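Local coordinates for protein aminopeptidase N (Francisella tularensis subsp. tularensis, PDB 5DLL) that releases N-terminal amino acids from peptides as a zinc-dependent M1-family metallopeptidase, probably in the breakdown of intracellular peptides, at residues 26-31 / 141-146; 47-52 / 101-106; 74-79 / 96-101. All blocks are in the same frame, centred on the assembly; numbering follows the deposited sequence.

Contact 1: residues 26-31 / 141-146. With NA (sodium ion), chain R.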
loop_
_atom_site.group_PDB
_atom_site.type_symbol
_atom_site.label_atom_id
_atom_site.label_comp_id
_atom_site.label_asym_id
_atom_site.label_seq_id
_atom_site.Cartn_x
_atom_site.Cartn_y
_atom_site.Cartn_z
ATOM N N TYR A 26 -23.696 -26.662 1.976
ATOM C CA TYR A 26 -24.700 -25.996 2.810
ATOM C C TYR A 26 -24.373 -24.510 2.950
ATOM O O TYR A 26 -23.202 -24.120 2.899
ATOM C CB TYR A 26 -24.809 -26.686 4.178
ATOM C CG TYR A 26 -25.595 -27.977 4.092
ATOM C CD1 TYR A 26 -26.979 -27.978 4.240
ATOM C CD2 TYR A 26 -24.966 -29.188 3.818
ATOM C CE1 TYR A 26 -27.712 -29.149 4.137
ATOM C CE2 TYR A 26 -25.693 -30.365 3.711
ATOM C CZ TYR A 26 -27.067 -30.338 3.869
ATOM O OH TYR A 26 -27.805 -31.494 3.769
ATOM N N LEU A 27 -25.417 -23.693 3.101
ATOM C CA LEU A 27 -25.279 -22.235 3.169
ATOM C C LEU A 27 -25.975 -21.648 4.392
ATOM O O LEU A 27 -26.888 -22.252 4.948
ATOM C CB LEU A 27 -25.847 -21.586 1.904
ATOM C CG LEU A 27 -24.988 -21.703 0.642
ATOM C CD1 LEU A 27 -25.814 -21.356 -0.591
ATOM C CD2 LEU A 27 -23.746 -20.822 0.734
ATOM N N ILE A 28 -25.540 -20.453 4.786
ATOM C CA ILE A 28 -26.057 -19.775 5.971
ATOM C C ILE A 28 -26.734 -18.477 5.555
ATOM O O ILE A 28 -26.113 -17.608 4.941
ATOM C CB ILE A 28 -24.936 -19.483 6.994
ATOM C CG1 ILE A 28 -24.182 -20.782 7.317
ATOM C CG2 ILE A 28 -25.513 -18.836 8.256
ATOM C CD1 ILE A 28 -23.063 -20.641 8.330
ATOM N N ASP A 29 -28.017 -18.370 5.887
ATOM C CA ASP A 29 -28.814 -17.190 5.589
ATOM C C ASP A 29 -28.653 -16.143 6.685
ATOM O O ASP A 29 -28.458 -14.960 6.390
ATOM C CB ASP A 29 -30.293 -17.573 5.442
ATOM C CG ASP A 29 -30.586 -18.336 4.151
ATOM O OD1 ASP A 29 -29.709 -18.385 3.255
ATOM O OD2 ASP A 29 -31.710 -18.878 4.028
ATOM N N GLU A 30 -28.747 -16.584 7.941
ATOM C CA GLU A 30 -28.657 -15.696 9.098
ATOM C C GLU A 30 -27.790 -16.281 10.204
ATOM O O GLU A 30 -27.686 -17.494 10.354
ATOM C CB GLU A 30 -30.044 -15.396 9.669
ATOM C CG GLU A 30 -31.030 -14.861 8.647
ATOM C CD GLU A 30 -32.011 -13.873 9.239
ATOM O OE1 GLU A 30 -32.518 -14.128 10.347
ATOM O OE2 GLU A 30 -32.268 -12.835 8.592
ATOM N N THR A 31 -27.194 -15.394 10.991
ATOM C CA THR A 31 -26.325 -15.773 12.095
ATOM C C THR A 31 -26.657 -14.893 13.299
ATOM O O THR A 31 -26.508 -13.672 13.239
ATOM C CB THR A 31 -24.850 -15.580 11.697
ATOM O OG1 THR A 31 -24.564 -16.369 10.532
ATOM C CG2 THR A 31 -23.919 -15.981 12.837
ATOM N N THR A 141 -16.591 -19.231 17.241
ATOM C CA THR A 141 -17.605 -20.281 17.320
ATOM C C THR A 141 -17.523 -21.103 16.041
ATOM O O THR A 141 -16.766 -20.757 15.130
ATOM C CB THR A 141 -19.028 -19.711 17.569
ATOM O OG1 THR A 141 -19.887 -20.722 18.134
ATOM C CG2 THR A 141 -19.641 -19.154 16.288
ATOM N N TYR A 142 -18.283 -22.195 15.989
ATOM C CA TYR A 142 -18.251 -23.118 14.853
ATOM C C TYR A 142 -19.024 -22.529 13.681
ATOM O O TYR A 142 -20.202 -22.199 13.815
ATOM C CB TYR A 142 -18.843 -24.481 15.230
ATOM C CG TYR A 142 -17.933 -25.357 16.072
ATOM C CD1 TYR A 142 -16.940 -26.130 15.481
ATOM C CD2 TYR A 142 -18.078 -25.426 17.455
ATOM C CE1 TYR A 142 -16.109 -26.938 16.244
ATOM C CE2 TYR A 142 -17.252 -26.233 18.225
ATOM C CZ TYR A 142 -16.271 -26.988 17.616
ATOM O OH TYR A 142 -15.449 -27.792 18.374
ATOM N N TYR A 143 -18.356 -22.416 12.537
ATOM C CA TYR A 143 -18.911 -21.737 11.367
ATOM C C TYR A 143 -18.396 -22.363 10.064
ATOM O O TYR A 143 -17.478 -23.187 10.082
ATOM C CB TYR A 143 -18.517 -20.258 11.419
ATOM C CG TYR A 143 -19.486 -19.339 10.712
ATOM C CD1 TYR A 143 -20.735 -19.064 11.265
ATOM C CD2 TYR A 143 -19.159 -18.743 9.496
ATOM C CE1 TYR A 143 -21.631 -18.227 10.626
ATOM C CE2 TYR A 143 -20.053 -17.906 8.849
ATOM C CZ TYR A 143 -21.285 -17.651 9.423
ATOM O OH TYR A 143 -22.186 -16.825 8.797
ATOM N N LEU A 144 -18.999 -21.981 8.939
ATOM C CA LEU A 144 -18.407 -22.238 7.621
ATOM C C LEU A 144 -17.486 -21.063 7.286
ATOM O O LEU A 144 -17.868 -20.130 6.573
ATOM C CB LEU A 144 -19.483 -22.414 6.550
ATOM C CG LEU A 144 -20.260 -23.733 6.595
ATOM C CD1 LEU A 144 -21.506 -23.636 5.726
ATOM C CD2 LEU A 144 -19.394 -24.913 6.168
ATOM N N ASP A 145 -16.268 -21.122 7.819
ATOM C CA ASP A 145 -15.345 -19.998 7.793
ATOM C C ASP A 145 -14.670 -19.868 6.421
ATOM O O ASP A 145 -13.465 -20.102 6.258
ATOM C CB ASP A 145 -14.326 -20.153 8.926
ATOM C CG ASP A 145 -13.447 -18.937 9.103
ATOM O OD1 ASP A 145 -13.560 -17.973 8.313
ATOM O OD2 ASP A 145 -12.627 -18.951 10.040
ATOM N N ARG A 146 -15.479 -19.475 5.442
ATOM C CA ARG A 146 -15.037 -19.286 4.065
ATOM C C ARG A 146 -15.836 -18.124 3.484
ATOM O O ARG A 146 -17.007 -17.936 3.835
ATOM C CB ARG A 146 -15.247 -20.559 3.235
ATOM C CG ARG A 146 -16.666 -21.102 3.272
ATOM C CD ARG A 146 -16.752 -22.492 2.673
ATOM N NE ARG A 146 -16.607 -22.495 1.218
ATOM C CZ ARG A 146 -16.583 -23.595 0.463
ATOM N NH1 ARG A 146 -16.681 -24.800 1.015
ATOM N NH2 ARG A 146 -16.447 -23.494 -0.855
HETATM NA NA NA R . -21.648 -21.128 19.782
#
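The hydroxyls of T31 and Y143 share a hydrogen bond, OG1 of T31 lying 3.0 Å from OH of Y143, and either oxygen could supply the proton. The two side chains come at each other from opposite directions, and OG1 of T31 sits at the edge of the Y143 ring, in its plane. Because CG of Y143 is anti to the backbone N (chi1 -153°), the ring is carried out of its loop toward strand 26-36, far enough for the phenol oxygen to meet the threonine.

I28 closes over one face of the same ring. Its CD1 makes a CH-pi contact 3.8 Å from the centroid of the Y143 ring, displaced toward the rim, and comes within 3.6 Å of CE1 of Y143. The slim ethyl arm of isoleucine suits this place, since its terminal methyl can lie over an aromatic face while the beta-branched body stays in the strand. Beside it, CD1 of L144 packs 4.2 Å from CG1 of I28 and meets the carbonyl oxygen of Y26.

In the N-terminal domain of this M1 peptidase, the contact lays the loop before strand 150-160 against strand 26-36; A151 of the former strand touches I28, T31 and Y143, and F137 meets the tyrosine ring edge-to-face. At the first residue of 141-146, OG1 of T141 binds the sodium ion 2.4 Å away, together with T106 and V44. All the touching residues are buried, so the hydroxyl pair implies that tyrosine can bring a polar end into an apolar interface without leaving it unpaired.

Contact 2: residues 47-52 / 101-106. With NA (sodium ion), chain R.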
loop_
_atom_site.group_PDB
_atom_site.type_symbol
_atom_site.label_atom_id
_atom_site.label_comp_id
_atom_site.label_asym_id
_atom_site.label_seq_id
_atom_site.Cartn_x
_atom_site.Cartn_y
_atom_site.Cartn_z
ATOM N N ASN A 47 -26.946 -19.097 16.860
ATOM C CA ASN A 47 -28.022 -19.721 16.104
ATOM C C ASN A 47 -27.779 -19.539 14.618
ATOM O O ASN A 47 -27.906 -18.435 14.095
ATOM C CB ASN A 47 -29.368 -19.110 16.477
ATOM C CG ASN A 47 -29.933 -19.682 17.753
ATOM O OD1 ASN A 47 -31.016 -20.258 17.752
ATOM N ND2 ASN A 47 -29.206 -19.524 18.851
ATOM N N LEU A 48 -27.433 -20.631 13.949
ATOM C CA LEU A 48 -27.120 -20.619 12.528
ATOM C C LEU A 48 -28.318 -21.145 11.767
ATOM O O LEU A 48 -28.724 -22.293 11.967
ATOM C CB LEU A 48 -25.902 -21.508 12.239
ATOM C CG LEU A 48 -24.517 -20.892 12.452
ATOM C CD1 LEU A 48 -24.455 -20.041 13.709
ATOM C CD2 LEU A 48 -23.456 -21.983 12.485
ATOM N N TYR A 49 -28.884 -20.309 10.899
ATOM C CA TYR A 49 -30.027 -20.705 10.079
ATOM C C TYR A 49 -29.521 -21.144 8.718
ATOM O O TYR A 49 -29.206 -20.328 7.860
ATOM C CB TYR A 49 -31.053 -19.580 10.000
ATOM C CG TYR A 49 -31.622 -19.268 11.366
ATOM C CD1 TYR A 49 -32.713 -19.966 11.860
ATOM C CD2 TYR A 49 -31.037 -18.310 12.182
ATOM C CE1 TYR A 49 -33.223 -19.698 13.120
ATOM C CE2 TYR A 49 -31.538 -18.041 13.440
ATOM C CZ TYR A 49 -32.630 -18.735 13.901
ATOM O OH TYR A 49 -33.124 -18.458 15.151
ATOM N N ILE A 50 -29.448 -22.461 8.555
ATOM C CA ILE A 50 -28.699 -23.100 7.485
ATOM C C ILE A 50 -29.643 -23.748 6.476
ATOM O O ILE A 50 -30.714 -24.242 6.837
ATOM C CB ILE A 50 -27.760 -24.174 8.080
ATOM C CG1 ILE A 50 -26.798 -23.539 9.095
ATOM C CG2 ILE A 50 -26.981 -24.896 6.989
ATOM C CD1 ILE A 50 -26.175 -24.531 10.052
ATOM N N VAL A 51 -29.228 -23.753 5.212
ATOM C CA VAL A 51 -30.015 -24.354 4.138
ATOM C C VAL A 51 -29.114 -25.096 3.143
ATOM O O VAL A 51 -27.988 -24.679 2.875
ATOM C CB VAL A 51 -30.871 -23.290 3.414
ATOM C CG1 VAL A 51 -30.003 -22.350 2.585
ATOM C CG2 VAL A 51 -31.936 -23.953 2.554
ATOM N N ALA A 52 -29.623 -26.206 2.615
ATOM C CA ALA A 52 -28.902 -27.009 1.632
ATOM C C ALA A 52 -28.662 -26.206 0.359
ATOM O O ALA A 52 -29.583 -25.563 -0.144
ATOM C CB ALA A 52 -29.688 -28.274 1.318
ATOM N N LYS A 101 -33.268 -27.849 5.444
ATOM C CA LYS A 101 -33.404 -26.530 6.055
ATOM C C LYS A 101 -33.544 -26.705 7.563
ATOM O O LYS A 101 -34.421 -27.439 8.024
ATOM C CB LYS A 101 -34.631 -25.819 5.478
ATOM C CG LYS A 101 -34.569 -24.299 5.507
ATOM C CD LYS A 101 -35.671 -23.695 4.643
ATOM C CE LYS A 101 -35.538 -22.185 4.508
ATOM N NZ LYS A 101 -35.739 -21.472 5.801
ATOM N N PHE A 102 -32.676 -26.045 8.329
ATOM C CA PHE A 102 -32.659 -26.211 9.788
ATOM C C PHE A 102 -31.942 -25.079 10.527
ATOM O O PHE A 102 -31.211 -24.287 9.932
ATOM C CB PHE A 102 -32.016 -27.554 10.162
ATOM C CG PHE A 102 -30.565 -27.674 9.761
ATOM C CD1 PHE A 102 -30.212 -28.005 8.458
ATOM C CD2 PHE A 102 -29.551 -27.475 10.690
ATOM C CE1 PHE A 102 -28.884 -28.122 8.085
ATOM C CE2 PHE A 102 -28.218 -27.598 10.323
ATOM C CZ PHE A 102 -27.887 -27.918 9.018
ATOM N N VAL A 103 -32.165 -25.027 11.837
ATOM C CA VAL A 103 -31.459 -24.104 12.719
ATOM C C VAL A 103 -30.549 -24.910 13.652
ATOM O O VAL A 103 -30.976 -25.904 14.247
ATOM C CB VAL A 103 -32.422 -23.180 13.514
ATOM C CG1 VAL A 103 -33.636 -23.934 14.041
ATOM C CG2 VAL A 103 -31.691 -22.479 14.652
ATOM N N LEU A 104 -29.294 -24.479 13.761
ATOM C CA LEU A 104 -28.314 -25.139 14.605
ATOM C C LEU A 104 -27.815 -24.193 15.691
ATOM O O LEU A 104 -27.155 -23.202 15.393
ATOM C CB LEU A 104 -27.137 -25.609 13.755
ATOM C CG LEU A 104 -26.012 -26.326 14.504
ATOM C CD1 LEU A 104 -26.533 -27.587 15.173
ATOM C CD2 LEU A 104 -24.864 -26.646 13.559
ATOM N N GLN A 105 -28.122 -24.509 16.947
ATOM C CA GLN A 105 -27.637 -23.734 18.080
ATOM C C GLN A 105 -26.430 -24.403 18.718
ATOM O O GLN A 105 -26.486 -25.582 19.045
ATOM C CB GLN A 105 -28.732 -23.577 19.135
ATOM C CG GLN A 105 -28.295 -22.751 20.340
ATOM C CD GLN A 105 -29.365 -22.633 21.399
ATOM O OE1 GLN A 105 -30.558 -22.696 21.106
ATOM N NE2 GLN A 105 -28.944 -22.463 22.646
ATOM N N THR A 106 -25.355 -23.638 18.909
ATOM C CA THR A 106 -24.182 -24.097 19.656
ATOM C C THR A 106 -23.816 -23.080 20.729
ATOM O O THR A 106 -23.669 -21.891 20.428
ATOM C CB THR A 106 -22.931 -24.272 18.757
ATOM O OG1 THR A 106 -22.405 -22.983 18.378
ATOM C CG2 THR A 106 -23.248 -25.104 17.519
HETATM NA NA NA R . -21.648 -21.128 19.782
#
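L48 and L104 are joined by two backbone hydrogen bonds, N of L48 to O of L104 at 3.0 Å and N of L104 to O of L48 at 2.9 Å. I50 and F102 form the next hydrogen-bonded pair: N of I50 gives to O of F102 at 2.9 Å, and N of F102 returns a bond to O of I50 at 3.1 Å.

The side chains of these two pairs share the buried face. F102 holds CG between its backbone N and carbonyl carbon (chi1 63°), which swings the ring across to the neighbouring strand, where CB of I50 lies over one face, 4.1 Å from the centroid. CD1 of I50 reaches CE2 of F102 at 3.7 Å and also packs on CB of L104. Apolar residues suit this side, which is buried against strand 62-65; L62 of that strand touches I50, F102 and L104.

The strands run antiparallel, 159° between their directions, as neighbours in the large sheet of the M1 N-terminal domain. On the other face stand N47, Y49, V51, K101, V103 and Q105. Here CE1 of Y49 meets CG2 of V103 at 3.5 Å, the two side chains side by side and pointing the same way. The amides of N47 and Q105 lie alongside with planes 32° apart, in van der Waals contact, ND2 of N47 near CG of Q105; polar residues suit this partly exposed face.

Further out, strand 26-36 flanks 47-52 on its other side, and OD1 of N77 accepts a hydrogen bond from N of V103. At the end of the pair, O and OG1 of T106 both bind the sodium ion, OG1 at 2.4 Å, a site completed by V44 and T141.

Contact 3: residues 74-79 / 96-101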
loop_
_atom_site.group_PDB
_atom_site.type_symbol
_atom_site.label_atom_id
_atom_site.label_comp_id
_atom_site.label_asym_id
_atom_site.label_seq_id
_atom_site.Cartn_x
_atom_site.Cartn_y
_atom_site.Cartn_z
ATOM N N ILE A 74 -25.103 -28.343 22.045
ATOM C CA ILE A 74 -25.420 -28.381 20.622
ATOM C C ILE A 74 -26.827 -28.942 20.412
ATOM O O ILE A 74 -27.162 -30.018 20.918
ATOM C CB ILE A 74 -24.377 -29.195 19.822
ATOM C CG1 ILE A 74 -24.725 -29.209 18.333
ATOM C CG2 ILE A 74 -24.255 -30.621 20.349
ATOM C CD1 ILE A 74 -23.611 -29.744 17.459
ATOM N N LYS A 75 -27.645 -28.191 19.676
ATOM C CA LYS A 75 -29.016 -28.590 19.367
ATOM C C LYS A 75 -29.319 -28.302 17.904
ATOM O O LYS A 75 -28.945 -27.253 17.389
ATOM C CB LYS A 75 -30.012 -27.831 20.248
ATOM C CG LYS A 75 -29.659 -27.821 21.725
ATOM C CD LYS A 75 -30.835 -27.377 22.581
ATOM C CE LYS A 75 -31.192 -25.919 22.350
ATOM N NZ LYS A 75 -32.176 -25.441 23.359
ATOM N N LEU A 76 -29.997 -29.237 17.244
ATOM C CA LEU A 76 -30.449 -29.056 15.869
ATOM C C LEU A 76 -31.972 -29.014 15.877
ATOM O O LEU A 76 -32.614 -29.906 16.440
ATOM C CB LEU A 76 -29.942 -30.199 14.987
ATOM C CG LEU A 76 -29.988 -30.001 13.463
ATOM C CD1 LEU A 76 -28.843 -30.748 12.794
ATOM C CD2 LEU A 76 -31.318 -30.438 12.869
ATOM N N ASN A 77 -32.541 -27.976 15.258
ATOM C CA ASN A 77 -33.987 -27.720 15.288
ATOM C C ASN A 77 -34.536 -27.761 16.718
ATOM O O ASN A 77 -35.564 -28.391 17.002
ATOM C CB ASN A 77 -34.739 -28.684 14.354
ATOM C CG ASN A 77 -34.606 -28.306 12.883
ATOM O OD1 ASN A 77 -34.332 -27.155 12.540
ATOM N ND2 ASN A 77 -34.817 -29.279 12.005
ATOM N N ASN A 78 -33.808 -27.093 17.614
ATOM C CA ASN A 78 -34.191 -26.933 19.020
ATOM C C ASN A 78 -34.118 -28.216 19.876
ATOM O O ASN A 78 -34.385 -28.171 21.082
ATOM C CB ASN A 78 -35.587 -26.294 19.113
ATOM C CG ASN A 78 -35.716 -25.321 20.270
ATOM O OD1 ASN A 78 -34.727 -24.758 20.744
ATOM N ND2 ASN A 78 -36.948 -25.102 20.720
ATOM N N LYS A 79 -33.742 -29.342 19.265
ATOM C CA LYS A 79 -33.576 -30.611 19.975
ATOM C C LYS A 79 -32.087 -30.952 20.104
ATOM O O LYS A 79 -31.323 -30.761 19.158
ATOM C CB LYS A 79 -34.305 -31.728 19.229
ATOM C CG LYS A 79 -34.583 -32.953 20.084
ATOM C CD LYS A 79 -34.876 -34.179 19.240
ATOM C CE LYS A 79 -35.131 -35.388 20.124
ATOM N NZ LYS A 79 -35.234 -36.644 19.335
ATOM N N ASN A 96 -23.658 -35.715 10.151
ATOM C CA ASN A 96 -24.209 -36.421 8.998
ATOM C C ASN A 96 -25.736 -36.361 8.923
ATOM O O ASN A 96 -26.414 -36.112 9.925
ATOM C CB ASN A 96 -23.756 -37.879 9.020
ATOM C CG ASN A 96 -22.254 -38.019 8.880
ATOM O OD1 ASN A 96 -21.651 -37.473 7.958
ATOM N ND2 ASN A 96 -21.643 -38.754 9.798
ATOM N N ASN A 97 -26.259 -36.583 7.716
ATOM C CA ASN A 97 -27.702 -36.675 7.466
ATOM C C ASN A 97 -28.507 -35.520 8.053
ATOM O O ASN A 97 -29.509 -35.737 8.738
ATOM C CB ASN A 97 -28.238 -38.010 7.984
ATOM C CG ASN A 97 -27.413 -39.186 7.512
ATOM O OD1 ASN A 97 -27.042 -40.058 8.300
ATOM N ND2 ASN A 97 -27.099 -39.206 6.222
ATOM N N VAL A 98 -28.055 -34.298 7.780
ATOM C CA VAL A 98 -28.767 -33.099 8.210
ATOM C C VAL A 98 -29.907 -32.815 7.231
ATOM O O VAL A 98 -29.853 -33.265 6.085
ATOM C CB VAL A 98 -27.838 -31.865 8.309
ATOM C CG1 VAL A 98 -26.650 -32.156 9.215
ATOM C CG2 VAL A 98 -27.364 -31.404 6.935
ATOM N N PRO A 99 -30.942 -32.075 7.676
ATOM C CA PRO A 99 -32.071 -31.733 6.796
ATOM C C PRO A 99 -31.767 -30.667 5.733
ATOM O O PRO A 99 -30.703 -30.037 5.756
ATOM C CB PRO A 99 -33.144 -31.207 7.767
ATOM C CG PRO A 99 -32.662 -31.528 9.142
ATOM C CD PRO A 99 -31.172 -31.618 9.059
ATOM N N GLU A 100 -32.722 -30.467 4.827
ATOM C CA GLU A 100 -32.610 -29.471 3.756
ATOM C C GLU A 100 -32.619 -28.041 4.298
ATOM O O GLU A 100 -32.066 -27.131 3.678
ATOM C CB GLU A 100 -33.764 -29.630 2.754
ATOM C CG GLU A 100 -33.771 -30.940 1.976
ATOM C CD GLU A 100 -32.734 -30.982 0.869
ATOM O OE1 GLU A 100 -32.736 -30.075 0.013
ATOM O OE2 GLU A 100 -31.921 -31.931 0.849
ATOM N N LYS A 101 -33.268 -27.849 5.444
ATOM C CA LYS A 101 -33.404 -26.530 6.055
ATOM C C LYS A 101 -33.544 -26.705 7.563
ATOM O O LYS A 101 -34.421 -27.439 8.024
ATOM C CB LYS A 101 -34.631 -25.819 5.478
ATOM C CG LYS A 101 -34.569 -24.299 5.507
ATOM C CD LYS A 101 -35.671 -23.695 4.643
ATOM C CE LYS A 101 -35.538 -22.185 4.508
ATOM N NZ LYS A 101 -35.739 -21.472 5.801
#
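CD2 of L76 points at the CD-CG side of the P99 ring, 4.0 Å from CD of P99, bringing the type I' turn L76-K79, which closes the beta hairpin of strands 70-76 and 79-80, against the loop that leads into strand 101-110 at one end of the large sheet of the N-terminal domain. The leucine's CG stands anti to the backbone N (chi1 -164°), which carries both methyls out of the strand toward the loop. Its other methyl, CD1, lies 4.4 Å from CG1 of V98, a looser approach to a buried residue. Leucine suits this place because its forked end can address two neighbours, while proline offers a compact apolar ring in a loop. F102 and L81 also touch L76.

N77 stands beside the leucine at the surface. Like N78, it lies in the left-handed region, which asparagine tolerates better than most residues. Its amide oxygen OD1 accepts a hydrogen bond from the backbone N of V103, tying the turn to the adjacent strand and leaving the amide nitrogen turned toward the proline: ND2 of N77 lies 4.2 Å from CG of P99.

How the contacts relate
Contact 1 is fully buried, contact 2 has one buried face and one partly exposed, and contact 3 lies at the surface, the farthest from the centre of the chain. Strand 26-36 of contact 1 pairs with strand 42-52 of contact 2, where N of L27 probably bonds to O of V51; strand 101-110 in turn pairs with strand 70-76 of contact 3. Contacts 2 and 3 share K101. The chemistry shifts accordingly, from a hydroxyl pair and CH-pi packing, through a backbone ladder, to loose apolar touches without a hydrogen bond across the segments. Contacts 1 and 2 each supply a threonine to the same sodium ion.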